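Local coordinates for Serine/threonine-protein kinase Tel1 (Chaetomium thermophilum, PDB 6SKY) that probably acts as a DNA-damage-sensing serine/threonine kinase that transfers phosphate from ATP to protein substrates at Ser-Gln or Thr-Gln sites to activate checkpoint signalling, at residues L2227-D2231 against L2248-I2252; L2272-L2276 against V2291-F2295; E2284-Q2290 against A2386-H2391; C2377-L2382 against R2397-L2401. One frame throughout, in Å; residues are numbered along the deposited sequence.

In the fold
All four contacts belong to the FAT domain, and they show how an alpha-solenoid changes its chemistry with depth. Contacts 1, 2 and 4 are buried pairings of antiparallel helices, without a hydrogen bond between their segments and filled mostly by leucine, isoleucine and aromatic side chains. Contact 3 lies at the surface, where a helix start meets a helix end and its loop through backbone, glycine and charged groups. Contacts 1 and 2 touch through Leu2249 and Pro2274, while contacts 2 and 3 share helix 2286-2303 and contacts 3 and 4 share helix 2348-2387. Asn2380, on the latter helix, packs against Phe2295 and thereby brings contacts 2 and 4 together.

Contact 1 (L2227-D2231 against L2248-I2252); sequences LQAID and LLSKI
Asp2231 does two jobs at this helix pair: its OD1 forms a salt bridge with Arg2245 NE, in the first turn of helix 2245-2259, while its CB packs 3.7 Å from Leu2248 CD2. The second carboxylate oxygen, OD2, is merely a van der Waals neighbour of Leu2249 CD2. Leu2248 holds CG anti to the backbone N (chi1 173°), which carries its two methyls across to the other helix. There they divide: CD2 meets Asp2231 and also Ile2230 CG2, at 4.0 Å, whereas CD1 lies 3.9 Å from Leu2227 CD2 as the two leucines pass side by side, pointing opposite ways. The backbones run antiparallel, their short axes 152° apart and 10.1 Å from each other at closest approach, a pairing characteristic of the helical hairpins from which TPR-like solenoids such as the FAT domain are built. At the other end Ile2252 uses all its branches: CG1 is 3.7 Å from Leu2227 CB, CD1 reaches toward the carbonyl of Leu2227, and CG2 touches Gln2228 CG at 4.0 Å. Cutting Ile2252 back to an alanine would probably open a gap beside Leu2227 and deprive Gln2228 CG of its apolar neighbour. Lys2251 contributes only its hydrocarbon part, CG and CD lying near Leu2227 CD1 with the two side chains roughly perpendicular, while NZ makes a weak hydrogen bond to Asn2212 OD1. Helix 2203-2217 adds Ala2211 against Leu2227 and Met2208 against Leu2248, and Tyr2271 of helix 2264-2279 packs on Ile2252.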
loop_
_atom_site.group_PDB
_atom_site.type_symbol
_atom_site.label_atom_id
_atom_site.label_comp_id
_atom_site.label_asym_id
_atom_site.label_seq_id
_atom_site.Cartn_x
_atom_site.Cartn_y
_atom_site.Cartn_z
ATOM N N LEU A 2227 9.709 -15.533 16.257
ATOM C CA LEU A 2227 10.168 -15.084 17.567
ATOM C C LEU A 2227 9.800 -16.075 18.657
ATOM O O LEU A 2227 10.584 -16.309 19.579
ATOM C CB LEU A 2227 9.591 -13.715 17.892
ATOM C CG LEU A 2227 10.101 -12.492 17.149
ATOM C CD1 LEU A 2227 9.344 -11.306 17.624
ATOM C CD2 LEU A 2227 11.562 -12.312 17.392
ATOM N N GLN A 2228 8.609 -16.664 18.582
ATOM C CA GLN A 2228 8.232 -17.660 19.578
ATOM C C GLN A 2228 9.095 -18.905 19.482
ATOM O O GLN A 2228 9.362 -19.548 20.498
ATOM C CB GLN A 2228 6.768 -18.025 19.424
ATOM C CG GLN A 2228 5.824 -16.957 19.877
ATOM C CD GLN A 2228 4.416 -17.247 19.482
ATOM O OE1 GLN A 2228 4.169 -18.035 18.583
ATOM N NE2 GLN A 2228 3.476 -16.620 20.154
ATOM N N ALA A 2229 9.532 -19.268 18.278
ATOM C CA ALA A 2229 10.470 -20.374 18.146
ATOM C C ALA A 2229 11.823 -20.029 18.750
ATOM O O ALA A 2229 12.462 -20.882 19.367
ATOM C CB ALA A 2229 10.621 -20.757 16.682
ATOM N N ILE A 2230 12.289 -18.793 18.561
ATOM C CA ILE A 2230 13.510 -18.362 19.244
ATOM C C ILE A 2230 13.351 -18.505 20.746
ATOM O O ILE A 2230 14.265 -18.946 21.444
ATOM C CB ILE A 2230 13.868 -16.912 18.881
ATOM C CG1 ILE A 2230 14.176 -16.765 17.409
ATOM C CG2 ILE A 2230 15.059 -16.459 19.659
ATOM C CD1 ILE A 2230 14.397 -15.355 17.044
ATOM N N ASP A 2231 12.196 -18.114 21.271
ATOM C CA ASP A 2231 12.018 -18.132 22.717
ATOM C C ASP A 2231 11.868 -19.543 23.258
ATOM O O ASP A 2231 12.258 -19.813 24.397
ATOM C CB ASP A 2231 10.810 -17.295 23.111
ATOM C CG ASP A 2231 10.454 -17.454 24.563
ATOM O OD1 ASP A 2231 11.352 -17.300 25.414
ATOM O OD2 ASP A 2231 9.277 -17.736 24.861
ATOM N N LEU A 2248 13.186 -9.957 24.243
ATOM C CA LEU A 2248 12.514 -10.885 23.345
ATOM C C LEU A 2248 11.054 -11.060 23.732
ATOM O O LEU A 2248 10.164 -11.033 22.875
ATOM C CB LEU A 2248 13.236 -12.227 23.350
ATOM C CG LEU A 2248 12.579 -13.376 22.593
ATOM C CD1 LEU A 2248 12.442 -13.052 21.142
ATOM C CD2 LEU A 2248 13.379 -14.624 22.772
ATOM N N LEU A 2249 10.785 -11.237 25.024
ATOM C CA LEU A 2249 9.410 -11.434 25.464
ATOM C C LEU A 2249 8.562 -10.202 25.209
ATOM O O LEU A 2249 7.409 -10.314 24.789
ATOM C CB LEU A 2249 9.374 -11.802 26.937
ATOM C CG LEU A 2249 9.666 -13.258 27.252
ATOM C CD1 LEU A 2249 9.540 -13.478 28.720
ATOM C CD2 LEU A 2249 8.717 -14.144 26.512
ATOM N N SER A 2250 9.108 -9.013 25.448
ATOM C CA SER A 2250 8.323 -7.812 25.216
ATOM C C SER A 2250 8.148 -7.537 23.730
ATOM O O SER A 2250 7.125 -6.980 23.325
ATOM C CB SER A 2250 8.963 -6.626 25.920
ATOM O OG SER A 2250 10.186 -6.284 25.321
ATOM N N LYS A 2251 9.100 -7.948 22.897
ATOM C CA LYS A 2251 8.909 -7.853 21.456
ATOM C C LYS A 2251 7.788 -8.765 20.981
ATOM O O LYS A 2251 6.945 -8.356 20.173
ATOM C CB LYS A 2251 10.213 -8.198 20.756
ATOM C CG LYS A 2251 10.294 -7.790 19.328
ATOM C CD LYS A 2251 11.614 -8.230 18.781
ATOM C CE LYS A 2251 11.843 -7.692 17.404
ATOM N NZ LYS A 2251 11.988 -6.221 17.428
ATOM N N ILE A 2252 7.758 -10.005 21.472
ATOM C CA ILE A 2252 6.655 -10.900 21.137
ATOM C C ILE A 2252 5.336 -10.318 21.610
ATOM O O ILE A 2252 4.333 -10.374 20.898
ATOM C CB ILE A 2252 6.873 -12.302 21.731
ATOM C CG1 ILE A 2252 8.184 -12.909 21.272
ATOM C CG2 ILE A 2252 5.766 -13.207 21.307
ATOM C CD1 ILE A 2252 8.472 -14.200 21.928
#

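Contact 2 (L2272-L2276 against V2291-F2295); sequences LEPAL and VFHQF
This is an apolar contact between neighbouring antiparallel helices of the FAT solenoid, 2264-2279 and 2286-2303; the axes of segments 2272-2276 and 2291-2295 come within 10.1 Å at an angle of 155°. Phe2295 and Leu2276 are its main contributors. With CG anti to its own backbone N (chi1 -157°), the Phe2295 ring reaches across to the other helix and meets two leucines one turn apart: Leu2272 CD1 lies 3.7 Å from Phe2295 CD1, and Leu2276 CD1 lies 3.5 Å from Phe2295 CD2, the Leu2276 and Phe2295 side chains running roughly perpendicular to each other. The CD1 methyl of Leu2276 is shared, since it also packs 3.5 Å from Val2291 CG1. The CD2 methyl of Leu2276 lies against Phe2295 CD2 as well, and also meets the edge of the Phe2292 ring, near CE1. A serine in place of Phe2295 would probably leave Leu2272 and Leu2276 facing a gap and put a hydroxyl among methyl groups. Toward one side Leu2272 CD2 meets the aliphatic CG of Gln2294, at 3.9 Å, and at the margin Glu2273 brings CG near the Phe2295 ring while its OE2 bonds to Gln2268 NE2. The helix is kinked at Pro2274, which has no N-H to give to the preceding turn. Beyond the pair, Pro2274 and Ala2275 pack on Leu2249 of helix 2245-2259, and Phe2292 and Phe2295 both rest on Asn2380 of helix 2348-2387.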
loop_
_atom_site.group_PDB
_atom_site.type_symbol
_atom_site.label_atom_id
_atom_site.label_comp_id
_atom_site.label_asym_id
_atom_site.label_seq_id
_atom_site.Cartn_x
_atom_site.Cartn_y
_atom_site.Cartn_z
ATOM N N LEU A 2272 4.086 -10.186 29.166
ATOM C CA LEU A 2272 4.467 -8.954 29.837
ATOM C C LEU A 2272 4.885 -9.176 31.283
ATOM O O LEU A 2272 5.902 -8.630 31.727
ATOM C CB LEU A 2272 3.322 -7.950 29.760
ATOM C CG LEU A 2272 2.947 -7.534 28.342
ATOM C CD1 LEU A 2272 1.869 -6.514 28.382
ATOM C CD2 LEU A 2272 4.136 -6.985 27.605
ATOM N N GLU A 2273 4.147 -9.976 32.023
ATOM C CA GLU A 2273 4.541 -10.260 33.393
ATOM C C GLU A 2273 5.755 -11.180 33.440
ATOM O O GLU A 2273 6.625 -10.995 34.300
ATOM C CB GLU A 2273 3.372 -10.852 34.167
ATOM C CG GLU A 2273 2.247 -9.877 34.364
ATOM C CD GLU A 2273 1.030 -10.518 34.978
ATOM O OE1 GLU A 2273 1.095 -11.719 35.314
ATOM O OE2 GLU A 2273 0.005 -9.822 35.125
ATOM N N PRO A 2274 5.866 -12.179 32.557
ATOM C CA PRO A 2274 7.159 -12.860 32.426
ATOM C C PRO A 2274 8.312 -11.929 32.118
ATOM O O PRO A 2274 9.415 -12.165 32.606
ATOM C CB PRO A 2274 6.902 -13.846 31.289
ATOM C CG PRO A 2274 5.517 -14.193 31.453
ATOM C CD PRO A 2274 4.813 -12.947 31.876
ATOM N N ALA A 2275 8.103 -10.872 31.338
ATOM C CA ALA A 2275 9.198 -9.958 31.040
ATOM C C ALA A 2275 9.613 -9.176 32.278
ATOM O O ALA A 2275 10.807 -9.062 32.586
ATOM C CB ALA A 2275 8.802 -9.014 29.912
ATOM N N LEU A 2276 8.639 -8.636 33.010
ATOM C CA LEU A 2276 8.986 -7.947 34.249
ATOM C C LEU A 2276 9.661 -8.882 35.236
ATOM O O LEU A 2276 10.524 -8.452 36.004
ATOM C CB LEU A 2276 7.752 -7.322 34.889
ATOM C CG LEU A 2276 7.417 -5.891 34.479
ATOM C CD1 LEU A 2276 6.700 -5.863 33.161
ATOM C CD2 LEU A 2276 6.569 -5.243 35.538
ATOM N N VAL A 2291 10.835 -2.430 28.888
ATOM C CA VAL A 2291 9.831 -3.315 29.476
ATOM C C VAL A 2291 8.737 -2.514 30.178
ATOM O O VAL A 2291 7.540 -2.792 30.021
ATOM C CB VAL A 2291 10.504 -4.312 30.432
ATOM C CG1 VAL A 2291 9.483 -5.168 31.097
ATOM C CG2 VAL A 2291 11.467 -5.168 29.682
ATOM N N PHE A 2292 9.127 -1.507 30.957
ATOM C CA PHE A 2292 8.158 -0.737 31.727
ATOM C C PHE A 2292 7.278 0.112 30.828
ATOM O O PHE A 2292 6.076 0.233 31.073
ATOM C CB PHE A 2292 8.875 0.147 32.735
ATOM C CG PHE A 2292 9.517 -0.601 33.846
ATOM C CD1 PHE A 2292 8.889 -1.669 34.422
ATOM C CD2 PHE A 2292 10.750 -0.225 34.323
ATOM C CE1 PHE A 2292 9.477 -2.352 35.443
ATOM C CE2 PHE A 2292 11.337 -0.908 35.341
ATOM C CZ PHE A 2292 10.700 -1.970 35.902
ATOM N N HIS A 2293 7.847 0.710 29.786
ATOM C CA HIS A 2293 7.019 1.465 28.859
ATOM C C HIS A 2293 6.049 0.556 28.123
ATOM O O HIS A 2293 4.885 0.917 27.924
ATOM C CB HIS A 2293 7.893 2.216 27.870
ATOM C CG HIS A 2293 7.120 3.035 26.894
ATOM N ND1 HIS A 2293 6.521 4.225 27.235
ATOM C CD2 HIS A 2293 6.839 2.832 25.588
ATOM C CE1 HIS A 2293 5.908 4.725 26.178
ATOM N NE2 HIS A 2293 6.082 3.896 25.167
ATOM N N GLN A 2294 6.510 -0.621 27.705
ATOM C CA GLN A 2294 5.632 -1.612 27.099
ATOM C C GLN A 2294 4.428 -1.897 27.981
ATOM O O GLN A 2294 3.278 -1.835 27.534
ATOM C CB GLN A 2294 6.426 -2.892 26.865
ATOM C CG GLN A 2294 5.813 -3.854 25.904
ATOM C CD GLN A 2294 5.828 -3.318 24.520
ATOM O OE1 GLN A 2294 6.875 -2.939 24.002
ATOM N NE2 GLN A 2294 4.663 -3.254 23.904
ATOM N N PHE A 2295 4.682 -2.215 29.245
ATOM C CA PHE A 2295 3.595 -2.601 30.130
ATOM C C PHE A 2295 2.663 -1.431 30.420
ATOM O O PHE A 2295 1.442 -1.607 30.485
ATOM C CB PHE A 2295 4.163 -3.174 31.417
ATOM C CG PHE A 2295 3.223 -4.064 32.137
ATOM C CD1 PHE A 2295 2.087 -4.522 31.525
ATOM C CD2 PHE A 2295 3.463 -4.431 33.430
ATOM C CE1 PHE A 2295 1.217 -5.336 32.190
ATOM C CE2 PHE A 2295 2.595 -5.242 34.094
ATOM C CZ PHE A 2295 1.474 -5.694 33.476
#

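Contact 3 (E2284-Q2290 against A2386-H2391)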
loop_
_atom_site.group_PDB
_atom_site.type_symbol
_atom_site.label_atom_id
_atom_site.label_comp_id
_atom_site.label_asym_id
_atom_site.label_seq_id
_atom_site.Cartn_x
_atom_site.Cartn_y
_atom_site.Cartn_z
ATOM N N GLU A 2284 16.684 -0.151 36.327
ATOM C CA GLU A 2284 17.391 0.952 35.697
ATOM C C GLU A 2284 18.019 0.462 34.405
ATOM O O GLU A 2284 18.357 -0.714 34.274
ATOM C CB GLU A 2284 18.457 1.525 36.628
ATOM C CG GLU A 2284 18.909 2.926 36.275
ATOM C CD GLU A 2284 18.007 4.002 36.850
ATOM O OE1 GLU A 2284 17.002 3.659 37.504
ATOM O OE2 GLU A 2284 18.306 5.197 36.649
ATOM N N GLY A 2285 18.171 1.367 33.455
ATOM C CA GLY A 2285 18.750 1.044 32.168
ATOM C C GLY A 2285 17.716 1.113 31.061
ATOM O O GLY A 2285 16.555 1.456 31.275
ATOM N N ARG A 2286 18.162 0.776 29.853
ATOM C CA ARG A 2286 17.272 0.829 28.701
ATOM C C ARG A 2286 16.436 -0.425 28.537
ATOM O O ARG A 2286 15.320 -0.350 28.016
ATOM C CB ARG A 2286 18.067 1.073 27.424
ATOM C CG ARG A 2286 18.564 2.491 27.301
ATOM C CD ARG A 2286 18.760 2.878 25.853
ATOM N NE ARG A 2286 19.287 4.232 25.727
ATOM C CZ ARG A 2286 19.557 4.817 24.567
ATOM N NH1 ARG A 2286 20.038 6.052 24.543
ATOM N NH2 ARG A 2286 19.345 4.167 23.431
ATOM N N GLU A 2287 16.942 -1.574 28.974
ATOM C CA GLU A 2287 16.147 -2.794 28.944
ATOM C C GLU A 2287 14.916 -2.660 29.830
ATOM O O GLU A 2287 13.782 -2.906 29.394
ATOM C CB GLU A 2287 17.017 -3.966 29.385
ATOM C CG GLU A 2287 16.347 -5.314 29.372
ATOM C CD GLU A 2287 17.218 -6.382 30.000
ATOM O OE1 GLU A 2287 18.237 -6.023 30.624
ATOM O OE2 GLU A 2287 16.888 -7.576 29.874
ATOM N N ALA A 2288 15.121 -2.252 31.082
ATOM C CA ALA A 2288 13.998 -2.053 31.985
ATOM C C ALA A 2288 13.103 -0.927 31.504
ATOM O O ALA A 2288 11.882 -0.989 31.657
ATOM C CB ALA A 2288 14.503 -1.766 33.393
ATOM N N GLY A 2289 13.688 0.121 30.932
ATOM C CA GLY A 2289 12.872 1.187 30.386
ATOM C C GLY A 2289 11.927 0.692 29.314
ATOM O O GLY A 2289 10.745 1.037 29.308
ATOM N N GLN A 2290 12.430 -0.143 28.406
ATOM C CA GLN A 2290 11.583 -0.685 27.352
ATOM C C GLN A 2290 10.491 -1.578 27.923
ATOM O O GLN A 2290 9.329 -1.482 27.518
ATOM C CB GLN A 2290 12.438 -1.447 26.345
ATOM C CG GLN A 2290 11.669 -2.080 25.206
ATOM C CD GLN A 2290 11.046 -1.065 24.274
ATOM O OE1 GLN A 2290 9.990 -0.503 24.563
ATOM N NE2 GLN A 2290 11.691 -0.834 23.139
ATOM N N ALA A 2386 11.843 6.971 35.335
ATOM C CA ALA A 2386 13.000 6.956 36.213
ATOM C C ALA A 2386 14.134 6.083 35.710
ATOM O O ALA A 2386 15.205 6.091 36.318
ATOM C CB ALA A 2386 12.587 6.473 37.598
ATOM N N ALA A 2387 13.935 5.335 34.629
ATOM C CA ALA A 2387 14.898 4.342 34.177
ATOM C C ALA A 2387 15.760 4.829 33.023
ATOM O O ALA A 2387 16.983 4.726 33.088
ATOM C CB ALA A 2387 14.173 3.056 33.780
ATOM N N SER A 2388 15.161 5.359 31.966
ATOM C CA SER A 2388 15.925 5.782 30.803
ATOM C C SER A 2388 15.332 7.066 30.245
ATOM O O SER A 2388 14.311 7.563 30.720
ATOM C CB SER A 2388 15.951 4.689 29.732
ATOM O OG SER A 2388 14.684 4.550 29.116
ATOM N N ASP A 2389 15.983 7.596 29.216
ATOM C CA ASP A 2389 15.538 8.799 28.531
ATOM C C ASP A 2389 14.858 8.514 27.204
ATOM O O ASP A 2389 14.477 9.457 26.509
ATOM C CB ASP A 2389 16.719 9.737 28.291
ATOM C CG ASP A 2389 17.052 10.576 29.497
ATOM O OD1 ASP A 2389 17.500 10.012 30.517
ATOM O OD2 ASP A 2389 16.870 11.808 29.424
ATOM N N GLU A 2390 14.703 7.244 26.834
ATOM C CA GLU A 2390 14.118 6.920 25.540
ATOM C C GLU A 2390 12.700 7.451 25.429
ATOM O O GLU A 2390 12.316 8.008 24.398
ATOM C CB GLU A 2390 14.127 5.412 25.319
ATOM C CG GLU A 2390 15.495 4.795 25.220
ATOM C CD GLU A 2390 15.430 3.281 25.101
ATOM O OE1 GLU A 2390 14.761 2.641 25.942
ATOM O OE2 GLU A 2390 16.040 2.729 24.160
ATOM N N HIS A 2391 11.911 7.284 26.479
ATOM C CA HIS A 2391 10.499 7.649 26.482
ATOM C C HIS A 2391 10.319 8.765 27.497
ATOM O O HIS A 2391 10.258 8.509 28.701
ATOM C CB HIS A 2391 9.635 6.446 26.819
ATOM C CG HIS A 2391 10.076 5.185 26.148
ATOM N ND1 HIS A 2391 10.912 4.275 26.753
ATOM C CD2 HIS A 2391 9.798 4.685 24.922
ATOM C CE1 HIS A 2391 11.130 3.267 25.930
ATOM N NE2 HIS A 2391 10.464 3.491 24.812
#
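The backbones come closest where Glu2284 and Ala2387 lie with CA atoms 4.5 Å apart, just before Gly2285 takes the N-cap position of helix 2286-2303 with a positive phi of 111° that suits glycine. Gly2289, one turn on, presents bare backbone to the other segment: its CA lies 4.1 Å from Ala2387 CB and 4.0 Å from Ser2388 OG. A CB there would run into that hydroxyl, so the close approach depends on the absence of a side chain. Ser2388 CB in turn packs 3.6 Å from Gly2285 O. Arg2286 and Glu2390 carry the polar part. The arginine chain is extended from CG to NE and slants across the glutamate, with Glu2390 CG over one guanidinium face, offset toward its rim, and the guanidinium and carboxylate planes 36° apart. Their salt bridge is long, Arg2286 NH2 standing 3.7 Å from Glu2390 OE2. His2391 sets NE2 4.0 Å from Gln2290 OE1, a packing neighbour, and stacks its ring on that of His2293. With no hydrogen bond between the segments, the contact joins a helix start to a helix end by close backbone fit, while the long ion pair at the exposed side probably adds only modest electrostatic attraction.

Contact 4 (C2377-L2382 against R2397-L2401)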
loop_
_atom_site.group_PDB
_atom_site.type_symbol
_atom_site.label_atom_id
_atom_site.label_comp_id
_atom_site.label_asym_id
_atom_site.label_seq_id
_atom_site.Cartn_x
_atom_site.Cartn_y
_atom_site.Cartn_z
ATOM N N CYS A 2377 -0.781 0.993 35.329
ATOM C CA CYS A 2377 -0.441 2.025 34.359
ATOM C C CYS A 2377 0.366 3.140 35.005
ATOM O O CYS A 2377 1.426 3.527 34.503
ATOM C CB CYS A 2377 -1.721 2.574 33.732
ATOM S SG CYS A 2377 -1.488 3.647 32.327
ATOM N N ILE A 2378 -0.118 3.670 36.127
ATOM C CA ILE A 2378 0.586 4.781 36.759
ATOM C C ILE A 2378 1.950 4.334 37.264
ATOM O O ILE A 2378 2.962 5.022 37.059
ATOM C CB ILE A 2378 -0.270 5.386 37.883
ATOM C CG1 ILE A 2378 -1.317 6.316 37.292
ATOM C CG2 ILE A 2378 0.584 6.149 38.849
ATOM C CD1 ILE A 2378 -2.187 6.946 38.310
ATOM N N GLU A 2379 2.008 3.171 37.912
ATOM C CA GLU A 2379 3.271 2.701 38.460
ATOM C C GLU A 2379 4.309 2.488 37.374
ATOM O O GLU A 2379 5.470 2.871 37.539
ATOM C CB GLU A 2379 3.043 1.415 39.237
ATOM C CG GLU A 2379 4.297 0.663 39.545
ATOM C CD GLU A 2379 4.013 -0.627 40.265
ATOM O OE1 GLU A 2379 2.847 -0.853 40.641
ATOM O OE2 GLU A 2379 4.952 -1.421 40.455
ATOM N N ASN A 2380 3.919 1.896 36.247
ATOM C CA ASN A 2380 4.900 1.626 35.209
ATOM C C ASN A 2380 5.277 2.870 34.424
ATOM O O ASN A 2380 6.404 2.954 33.946
ATOM C CB ASN A 2380 4.393 0.543 34.273
ATOM C CG ASN A 2380 4.365 -0.808 34.919
ATOM O OD1 ASN A 2380 5.378 -1.313 35.374
ATOM N ND2 ASN A 2380 3.197 -1.401 34.972
ATOM N N TYR A 2381 4.388 3.855 34.291
ATOM C CA TYR A 2381 4.817 5.133 33.727
ATOM C C TYR A 2381 5.889 5.771 34.592
ATOM O O TYR A 2381 6.913 6.248 34.089
ATOM C CB TYR A 2381 3.633 6.081 33.578
ATOM C CG TYR A 2381 2.940 5.978 32.255
ATOM C CD1 TYR A 2381 3.658 5.865 31.092
ATOM C CD2 TYR A 2381 1.565 5.974 32.172
ATOM C CE1 TYR A 2381 3.032 5.762 29.893
ATOM C CE2 TYR A 2381 0.936 5.869 30.975
ATOM C CZ TYR A 2381 1.673 5.764 29.837
ATOM O OH TYR A 2381 1.046 5.658 28.628
ATOM N N LEU A 2382 5.679 5.776 35.907
ATOM C CA LEU A 2382 6.665 6.388 36.787
ATOM C C LEU A 2382 7.976 5.614 36.789
ATOM O O LEU A 2382 9.050 6.215 36.851
ATOM C CB LEU A 2382 6.111 6.503 38.198
ATOM C CG LEU A 2382 5.094 7.616 38.349
ATOM C CD1 LEU A 2382 4.613 7.648 39.755
ATOM C CD2 LEU A 2382 5.716 8.926 37.968
ATOM N N ARG A 2397 1.842 12.119 29.416
ATOM C CA ARG A 2397 0.766 11.148 29.544
ATOM C C ARG A 2397 0.519 10.785 30.999
ATOM O O ARG A 2397 -0.635 10.687 31.430
ATOM C CB ARG A 2397 1.085 9.909 28.717
ATOM C CG ARG A 2397 0.024 8.842 28.785
ATOM C CD ARG A 2397 -1.355 9.403 28.549
ATOM N NE ARG A 2397 -2.385 8.477 28.995
ATOM C CZ ARG A 2397 -3.656 8.809 29.192
ATOM N NH1 ARG A 2397 -4.523 7.901 29.602
ATOM N NH2 ARG A 2397 -4.056 10.051 28.985
ATOM N N PHE A 2398 1.581 10.594 31.776
ATOM C CA PHE A 2398 1.398 10.387 33.204
ATOM C C PHE A 2398 0.685 11.562 33.840
ATOM O O PHE A 2398 -0.162 11.376 34.713
ATOM C CB PHE A 2398 2.733 10.166 33.905
ATOM C CG PHE A 2398 2.664 10.416 35.377
ATOM C CD1 PHE A 2398 2.118 9.477 36.219
ATOM C CD2 PHE A 2398 3.106 11.602 35.913
ATOM C CE1 PHE A 2398 2.033 9.712 37.557
ATOM C CE2 PHE A 2398 3.017 11.834 37.252
ATOM C CZ PHE A 2398 2.481 10.887 38.073
ATOM N N MET A 2399 1.025 12.782 33.433
ATOM C CA MET A 2399 0.429 13.961 34.045
ATOM C C MET A 2399 -1.055 14.046 33.737
ATOM O O MET A 2399 -1.866 14.314 34.626
ATOM C CB MET A 2399 1.158 15.210 33.561
ATOM C CG MET A 2399 0.898 16.430 34.394
ATOM S SD MET A 2399 1.072 16.059 36.143
ATOM C CE MET A 2399 2.799 15.617 36.230
ATOM N N ALA A 2400 -1.430 13.827 32.478
ATOM C CA ALA A 2400 -2.847 13.806 32.131
ATOM C C ALA A 2400 -3.585 12.742 32.932
ATOM O O ALA A 2400 -4.646 13.000 33.514
ATOM C CB ALA A 2400 -3.012 13.565 30.635
ATOM N N LEU A 2401 -3.015 11.540 32.992
ATOM C CA LEU A 2401 -3.665 10.434 33.680
ATOM C C LEU A 2401 -3.792 10.693 35.173
ATOM O O LEU A 2401 -4.774 10.286 35.794
ATOM C CB LEU A 2401 -2.879 9.160 33.421
ATOM C CG LEU A 2401 -3.448 7.855 33.930
ATOM C CD1 LEU A 2401 -4.702 7.529 33.177
ATOM C CD2 LEU A 2401 -2.417 6.796 33.723
#
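Leu2382 sets its CD2 methyl over the face of the Phe2398 ring, 3.8 Å from the centroid and 12° off the normal, a CH-pi contact. Ile2378 CG2 approaches the edge of the same ring, 4.1 Å from CE1, so the phenyl group is met from two directions by one helix. A second cluster gathers round Leu2401 CD2, which lies 3.6 Å from Cys2377 SG and 3.8 Å from Ile2378 CG1 and also nears the edge of the Tyr2381 ring. Leu2401 sends this branch across by keeping CG anti to the backbone N (chi1 -174°). Tyr2381 slants across the Arg2397 side chain, whose CG is 3.3 Å from Tyr2381 OH; ring and guanidinium planes stand nearly perpendicular. Both polar ends look to Asp2300 OD2, which forms a salt bridge with Arg2397 NE and a weak hydrogen bond with Tyr2381 OH, so this second-shell acid probably helps to position the pair. The antiparallel helices, 10.2 Å apart at their short axes, form a hairpin of the FAT solenoid. Helix 2286-2303 lies on another face of helix 2348-2387, with Ala2296 against Asn2380, while helix 2409-2418 packs Ala2411, Val2414 and Val2415 against Ile2378.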